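Local coordinates for protein putative peptidase (Clostridium acetobutylicum, PDB 3K9T) that binds one zinc ion per subunit in an aminopeptidase-like fold, probably lacks peptidase activity, and may act in the biosynthesis of modified polysaccharides, at residues I245-L249 with E271-V276; D124-Y128 with D322-A328. All blocks are in the same frame, centred on the assembly; numbering follows the deposited sequence.

Contact 1: I245-L249 with E271-V276; sequences IKMGL and EIDKIV
Helix-on-sheet packing in the aminopeptidase-like region brings the first turns of helix 271-282 down on strand 245-250, with M247 (a selenomethionine) and I272 at the point of nearest backbone approach. The two short segments run 8.7 Å apart at their axes with an angle of 47° between their directions, close enough for the first side-chain carbons to touch: CB of M247 lies 3.7 Å from CB of I272. From there the selenomethionine chain passes along the helix. Its SE rests 3.8 Å from I272 CB and also meets I275 CD1, and a bend at chi3 (112°) carries the terminal methyl to E271, where CE packs 3.6 Å from the carboxylate carbon CD. That carboxylate is held elsewhere, its OE2 hydrogen-bonded to ND2 of N356, so the methyl meets a group already anchored.

Two residues along the strand, L249 puts CD2 4.1 Å from CG1 of I272 and 4.3 Å from CG2 of V276, one helical turn on. I272 thus fits between M247 and L249, its CG1, anti to the backbone N (chi1 -171°), reaching toward L249 and the carbonyl of G248. Y262 touches L249, I272 and V276 alike, while helix 336-355 adds Y346 against L249 and V349 against V276. The close approaches between the segments are mainly apolar, and the strand's backbone bonds go instead to its neighbours 181-187 and 311-315. This is the helix-on-sheet layer of an alpha/beta core, consistent with membership of the zinc exopeptidase clan.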
# COMPACT_ATOMS: atom_id res chain seq x y z
N ILE A 245 -13.91 -13.84 24.31
CA ILE A 245 -14.27 -14.06 22.90
C ILE A 245 -13.17 -13.51 21.98
O ILE A 245 -12.99 -12.31 21.81
CB ILE A 245 -15.63 -13.47 22.58
CG1 ILE A 245 -16.68 -14.15 23.48
CG2 ILE A 245 -15.94 -13.64 21.10
CD1 ILE A 245 -17.98 -13.36 23.61
N LYS A 246 -12.40 -14.43 21.41
CA LYS A 246 -11.20 -14.08 20.65
C LYS A 246 -11.63 -13.65 19.26
O LYS A 246 -11.04 -12.77 18.70
CB LYS A 246 -10.25 -15.28 20.58
CG LYS A 246 -8.73 -14.96 20.57
CD LYS A 246 -7.86 -15.98 19.70
CE LYS A 246 -6.47 -16.44 20.26
NZ LYS A 246 -5.64 -15.45 21.02
N MSE A 247 -12.66 -14.28 18.73
CA MSE A 247 -13.13 -14.02 17.39
C MSE A 247 -14.55 -14.57 17.20
O MSE A 247 -15.08 -15.31 18.03
CB MSE A 247 -12.14 -14.57 16.35
CG MSE A 247 -11.78 -16.06 16.41
SE MSE A 247 -10.27 -16.45 15.23
CE MSE A 247 -8.84 -16.92 16.45
N GLY A 248 -15.21 -14.17 16.13
CA GLY A 248 -16.56 -14.62 15.89
C GLY A 248 -17.02 -14.43 14.46
O GLY A 248 -16.43 -13.67 13.73
N LEU A 249 -18.08 -15.15 14.09
CA LEU A 249 -18.67 -15.05 12.77
C LEU A 249 -20.19 -15.06 12.89
O LEU A 249 -20.72 -15.86 13.64
CB LEU A 249 -18.23 -16.24 11.89
CG LEU A 249 -16.82 -16.27 11.30
CD1 LEU A 249 -16.56 -17.61 10.65
CD2 LEU A 249 -16.62 -15.13 10.31
N GLU A 271 -7.31 -11.59 13.47
CA GLU A 271 -6.96 -12.96 13.14
C GLU A 271 -8.04 -13.67 12.32
O GLU A 271 -7.71 -14.32 11.29
CB GLU A 271 -6.62 -13.76 14.37
CG GLU A 271 -5.97 -15.07 13.98
CD GLU A 271 -5.63 -15.96 15.16
OE1 GLU A 271 -5.53 -15.43 16.30
OE2 GLU A 271 -5.44 -17.19 14.90
N ILE A 272 -9.30 -13.50 12.71
CA ILE A 272 -10.40 -14.14 11.98
C ILE A 272 -10.46 -13.65 10.51
O ILE A 272 -10.70 -14.44 9.62
CB ILE A 272 -11.78 -13.98 12.72
CG1 ILE A 272 -12.87 -14.82 12.06
CG2 ILE A 272 -12.21 -12.52 12.80
CD1 ILE A 272 -12.53 -16.29 11.93
N ASP A 273 -10.22 -12.37 10.26
CA ASP A 273 -10.21 -11.83 8.87
C ASP A 273 -9.13 -12.49 8.05
O ASP A 273 -9.36 -12.91 6.90
CB ASP A 273 -9.91 -10.32 8.85
CG ASP A 273 -10.97 -9.49 9.55
OD1 ASP A 273 -12.18 -9.73 9.33
OD2 ASP A 273 -10.58 -8.60 10.34
N LYS A 274 -7.94 -12.57 8.66
CA LYS A 274 -6.77 -13.14 8.00
C LYS A 274 -7.02 -14.61 7.75
O LYS A 274 -6.67 -15.13 6.69
CB LYS A 274 -5.50 -12.89 8.84
CG LYS A 274 -5.15 -11.41 8.97
CD LYS A 274 -3.90 -10.96 8.27
CE LYS A 274 -2.67 -11.07 9.22
NZ LYS A 274 -1.55 -10.09 8.86
N ILE A 275 -7.66 -15.28 8.71
CA ILE A 275 -7.91 -16.73 8.55
C ILE A 275 -8.95 -16.95 7.44
O ILE A 275 -8.72 -17.71 6.50
CB ILE A 275 -8.40 -17.40 9.85
CG1 ILE A 275 -7.26 -17.58 10.83
CG2 ILE A 275 -9.07 -18.75 9.56
CD1 ILE A 275 -7.74 -18.08 12.18
N VAL A 276 -10.09 -16.29 7.55
CA VAL A 276 -11.11 -16.50 6.52
C VAL A 276 -10.60 -16.13 5.10
O VAL A 276 -10.88 -16.85 4.16
CB VAL A 276 -12.46 -15.77 6.84
CG1 VAL A 276 -13.40 -15.84 5.60
CG2 VAL A 276 -13.11 -16.40 8.10

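Contact 2: D124-Y128 with D322-A328; sequences DRIPY and DGYHTSA. With ZN (zinc ion), chain B.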
# COMPACT_ATOMS: atom_id res chain seq x y z
N ASP A 124 -45.18 -11.34 -9.00
CA ASP A 124 -45.39 -12.66 -8.46
C ASP A 124 -44.79 -12.86 -7.04
O ASP A 124 -44.77 -13.98 -6.54
CB ASP A 124 -44.72 -13.64 -9.41
CG ASP A 124 -43.19 -13.28 -9.68
OD1 ASP A 124 -42.77 -12.07 -9.71
OD2 ASP A 124 -42.41 -14.25 -9.91
N ARG A 125 -44.30 -11.80 -6.41
CA ARG A 125 -43.65 -11.95 -5.11
C ARG A 125 -44.48 -11.41 -3.98
O ARG A 125 -45.19 -10.44 -4.14
CB ARG A 125 -42.28 -11.25 -5.12
CG ARG A 125 -41.30 -11.94 -6.07
CD ARG A 125 -39.96 -11.33 -6.04
NE ARG A 125 -39.05 -11.89 -7.05
CZ ARG A 125 -37.83 -11.42 -7.30
NH1 ARG A 125 -37.37 -10.40 -6.60
NH2 ARG A 125 -37.06 -11.97 -8.24
N ILE A 126 -44.39 -12.08 -2.83
CA ILE A 126 -45.05 -11.59 -1.62
C ILE A 126 -43.97 -10.84 -0.82
O ILE A 126 -42.92 -11.38 -0.52
CB ILE A 126 -45.67 -12.73 -0.79
CG1 ILE A 126 -46.63 -13.56 -1.65
CG2 ILE A 126 -46.40 -12.15 0.45
CD1 ILE A 126 -47.02 -14.94 -1.03
N PRO A 127 -44.21 -9.57 -0.53
CA PRO A 127 -43.21 -8.92 0.29
C PRO A 127 -43.29 -9.30 1.77
O PRO A 127 -44.38 -9.50 2.30
CB PRO A 127 -43.51 -7.43 0.09
CG PRO A 127 -44.94 -7.35 -0.30
CD PRO A 127 -45.30 -8.67 -0.94
N TYR A 128 -42.13 -9.40 2.41
CA TYR A 128 -42.00 -9.60 3.86
C TYR A 128 -41.91 -8.26 4.58
O TYR A 128 -41.03 -7.47 4.32
CB TYR A 128 -40.76 -10.46 4.18
CG TYR A 128 -40.34 -10.52 5.64
CD1 TYR A 128 -41.20 -10.97 6.64
CD2 TYR A 128 -39.05 -10.16 5.99
CE1 TYR A 128 -40.79 -11.02 7.98
CE2 TYR A 128 -38.62 -10.21 7.32
CZ TYR A 128 -39.49 -10.62 8.30
OH TYR A 128 -38.98 -10.68 9.58
N ASP A 322 -31.37 -10.53 -5.01
CA ASP A 322 -32.65 -10.44 -5.70
C ASP A 322 -33.62 -11.46 -5.15
O ASP A 322 -33.38 -12.66 -5.22
CB ASP A 322 -32.49 -10.67 -7.18
CG ASP A 322 -33.79 -10.42 -7.95
OD1 ASP A 322 -34.54 -9.48 -7.59
OD2 ASP A 322 -34.03 -11.17 -8.91
N GLY A 323 -34.73 -10.97 -4.62
CA GLY A 323 -35.73 -11.82 -4.02
C GLY A 323 -35.67 -11.86 -2.52
O GLY A 323 -36.54 -12.42 -1.88
N TYR A 324 -34.66 -11.24 -1.94
CA TYR A 324 -34.55 -11.24 -0.49
C TYR A 324 -35.74 -10.45 0.09
O TYR A 324 -36.31 -9.58 -0.58
CB TYR A 324 -33.18 -10.73 -0.02
CG TYR A 324 -33.16 -9.40 0.61
CD1 TYR A 324 -33.38 -8.27 -0.14
CD2 TYR A 324 -32.85 -9.26 1.98
CE1 TYR A 324 -33.37 -7.02 0.45
CE2 TYR A 324 -32.82 -8.02 2.58
CZ TYR A 324 -33.08 -6.90 1.79
OH TYR A 324 -33.06 -5.63 2.31
N HIS A 325 -36.15 -10.83 1.28
CA HIS A 325 -37.35 -10.29 1.94
C HIS A 325 -38.61 -10.47 1.11
O HIS A 325 -39.53 -9.69 1.18
CB HIS A 325 -37.10 -8.85 2.41
CG HIS A 325 -36.24 -8.77 3.64
ND1 HIS A 325 -36.08 -7.63 4.37
CD2 HIS A 325 -35.52 -9.73 4.28
CE1 HIS A 325 -35.28 -7.87 5.39
NE2 HIS A 325 -34.93 -9.14 5.36
N THR A 326 -38.65 -11.52 0.31
CA THR A 326 -39.84 -11.88 -0.43
C THR A 326 -39.98 -13.41 -0.48
O THR A 326 -39.05 -14.15 -0.13
CB THR A 326 -39.81 -11.37 -1.88
OG1 THR A 326 -39.07 -12.29 -2.69
CG2 THR A 326 -39.22 -9.93 -1.99
N SER A 327 -41.15 -13.86 -0.94
CA SER A 327 -41.47 -15.26 -1.08
C SER A 327 -40.61 -15.99 -2.11
O SER A 327 -40.67 -17.20 -2.23
CB SER A 327 -42.95 -15.40 -1.45
OG SER A 327 -43.27 -14.65 -2.63
N ALA A 328 -39.81 -15.25 -2.87
CA ALA A 328 -38.88 -15.81 -3.85
C ALA A 328 -37.73 -16.54 -3.10
O ALA A 328 -37.15 -17.49 -3.62
CB ALA A 328 -38.34 -14.69 -4.75
ZN ZN B . -33.70 -10.22 6.60
O HOH W 1 -42.87 -16.15 -4.90
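Y128 comes edge-on to one face of the H325 ring, CD2 lying 3.9 Å from H325 CG with the ring planes at 84°, while Y324 lies over the opposite face. Held between them, H325 binds the zinc ion through NE2 at 2.0 Å, alongside H190 and D196. Behind the ring, the backbone O of H325 accepts from Y128 N at 2.9 Å, the donor standing above the carbonyl plane. With S327 N to I126 O, this bond makes a single beta bridge between P127 and T326, through which a loop of the insert region pairs with the loop carrying the zinc ligand. Beyond the bridge the OG of S327, lying between its backbone N and carbonyl carbon (chi1 55°), receives I126 N at 2.8 Å. T326 ties its own loop together, giving OG1 to the carbonyl of G323 across a type II turn and accepting from A328 N in an ST turn. Farther out, the extended R125 grips D322 end-on in a salt bridge, NH1 to OD1 at 3.1 Å and NH2 to OD2 at 3.2 Å; both oxygens lie near the guanidinium plane but are met from above the carboxylate plane. A328 CB and G323 CA lie over one guanidinium face.

Contacts 1 and 2 sit on opposite sides of the chain's centre, their own centres 32 Å apart and their nearest atoms about 18 Å apart. They do not touch, and they do different work: contact 1 packs a helix on the core sheet away from the zinc, whereas contact 2 joins the insert region to a zinc-ligand loop. In sequence contact 1 is enclosed by contact 2, since 245-249 and 271-276 both fall between 124-128 and 322-328. The sheet offers an indirect connection. Strand 245-250 pairs with strand 311-315, and the chain leaving that neighbour leads into the loop that holds H325 before entering helix 336-355, which packs against contact 1.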